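Local atomic coordinates of protein (endonuclease) (PDB entry 1BYR), a protein that is an endonuclease of the PLD-like family, built on a mixed beta-sheet flanked by helices. Residues F37-P40 with D41-K44. Sequence-based numbering, arbitrary orientation.
Sequences FTAP and DIMK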
loop_
_atom_site.group_PDB
_atom_site.type_symbol
_atom_site.label_atom_id
_atom_site.label_comp_id
_atom_site.label_asym_id
_atom_site.label_seq_id
_atom_site.Cartn_x
_atom_site.Cartn_y
_atom_site.Cartn_z
ATOM N N PHE A 37 4.993 10.734 -7.697
ATOM C CA PHE A 37 3.819 11.305 -8.356
ATOM C C PHE A 37 4.178 11.619 -9.817
ATOM O O PHE A 37 4.616 12.729 -10.118
ATOM C CB PHE A 37 3.471 12.578 -7.567
ATOM C CG PHE A 37 2.173 13.234 -7.942
ATOM C CD1 PHE A 37 0.954 12.648 -7.629
ATOM C CD2 PHE A 37 2.175 14.486 -8.556
ATOM C CE1 PHE A 37 -0.251 13.301 -7.911
ATOM C CE2 PHE A 37 0.979 15.144 -8.844
ATOM C CZ PHE A 37 -0.232 14.551 -8.527
ATOM N N THR A 38 3.975 10.659 -10.723
ATOM C CA THR A 38 4.362 10.861 -12.130
ATOM C C THR A 38 3.462 10.361 -13.279
ATOM O O THR A 38 3.580 10.860 -14.402
ATOM C CB THR A 38 5.769 10.245 -12.415
ATOM O OG1 THR A 38 5.690 8.819 -12.298
ATOM C CG2 THR A 38 6.812 10.750 -11.428
ATOM N N ALA A 39 2.589 9.392 -13.027
ATOM C CA ALA A 39 1.749 8.832 -14.094
ATOM C C ALA A 39 0.851 9.811 -14.858
ATOM O O ALA A 39 -0.131 10.324 -14.316
ATOM C CB ALA A 39 0.904 7.687 -13.536
ATOM N N PRO A 40 1.158 10.062 -16.146
ATOM C CA PRO A 40 0.341 10.995 -16.935
ATOM C C PRO A 40 -1.159 10.679 -16.908
ATOM O O PRO A 40 -1.975 11.583 -16.794
ATOM C CB PRO A 40 0.940 10.899 -18.342
ATOM C CG PRO A 40 2.355 10.473 -18.106
ATOM C CD PRO A 40 2.275 9.517 -16.939
ATOM N N ASP A 41 -1.509 9.396 -17.004
ATOM C CA ASP A 41 -2.904 8.959 -16.984
ATOM C C ASP A 41 -3.625 9.394 -15.698
ATOM O O ASP A 41 -4.785 9.818 -15.735
ATOM C CB ASP A 41 -2.968 7.444 -17.113
ATOM C CG ASP A 41 -2.445 6.737 -15.885
ATOM O OD1 ASP A 41 -1.231 6.836 -15.609
ATOM O OD2 ASP A 41 -3.251 6.084 -15.189
ATOM N N ILE A 42 -2.931 9.278 -14.566
ATOM C CA ILE A 42 -3.471 9.668 -13.266
ATOM C C ILE A 42 -3.681 11.191 -13.222
ATOM O O ILE A 42 -4.714 11.687 -12.732
ATOM C CB ILE A 42 -2.493 9.254 -12.110
ATOM C CG1 ILE A 42 -2.290 7.733 -12.123
ATOM C CG2 ILE A 42 -3.058 9.672 -10.742
ATOM C CD1 ILE A 42 -3.545 6.947 -11.860
ATOM N N MET A 43 -2.700 11.940 -13.721
ATOM C CA MET A 43 -2.793 13.404 -13.741
ATOM C C MET A 43 -3.957 13.875 -14.604
ATOM O O MET A 43 -4.720 14.753 -14.203
ATOM C CB MET A 43 -1.488 14.014 -14.255
ATOM C CG MET A 43 -0.233 13.492 -13.527
ATOM S SD MET A 43 -0.329 13.602 -11.703
ATOM C CE MET A 43 0.841 12.249 -11.242
ATOM N N LYS A 44 -4.110 13.282 -15.781
ATOM C CA LYS A 44 -5.195 13.654 -16.680
ATOM C C LYS A 44 -6.529 13.424 -16.021
ATOM O O LYS A 44 -7.455 14.233 -16.171
ATOM C CB LYS A 44 -5.129 12.840 -17.962
ATOM C CG LYS A 44 -4.080 13.341 -18.935
ATOM C CD LYS A 44 -4.031 12.461 -20.159
ATOM C CE LYS A 44 -2.628 12.383 -20.690
ATOM N NZ LYS A 44 -2.684 12.284 -22.168
#
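The thioether of Met43 lies across one face of the Phe37 ring, its terminal methyl almost exactly over the middle: Met43 CE stands 3.4 Å from the centroid of the Phe37 ring and 3° off the ring normal. This is a CH-pi contact, and the sulfur, also over the face but displaced toward CZ (Met43 SD to Phe37 CZ 3.3 Å), adds a Met-aromatic one. A bend at chi2 (-52°) turns the Met43 chain back past the carbonyl of Ala39 toward the ring, a path that suits an unbranched, flexible residue. Phe37 is itself buried, reaching Ile58 and Ile60 of strand 55-61, while Met43 meets Ala73 and Tyr76 of helix 68-79.

Residues 37-44 run from the loop after strand 29-34 into the first turn of helix 40-51, part of the alpha/beta framework of a PLD-like domain. Ala39 is the N-cap residue. Ala39 O accepts a nearly straight bond from Met43 N (3.1 Å, 164° at the hydrogen) and a weak one from Ile42 N. Pro40 fits the next position because the first turn of a helix asks for no backbone N-H there, and Pro40 O takes Lys44 N at 2.9 Å.

The small methyl of Ala39 fits close against Ile42: Ala39 CB lies 3.5 Å from Ile42 CG1, a tight pair; branched Ile42 also touches Val19 and Leu20 of helix 14-25. Asp41 OD1 approaches the same methyl, 3.1 Å from Ala39 CB, and comes close to the like-charged Glu117, which may raise the pKa of one of the two acids, though Arg16, which Asp41 also touches, may offset this. Quite different is the solvent side, where the exposed Pro40 ring lies and the long aliphatic part of Lys44 runs past Pro40 O, with Lys44 CG at 3.5 Å, before ending in its charged amine.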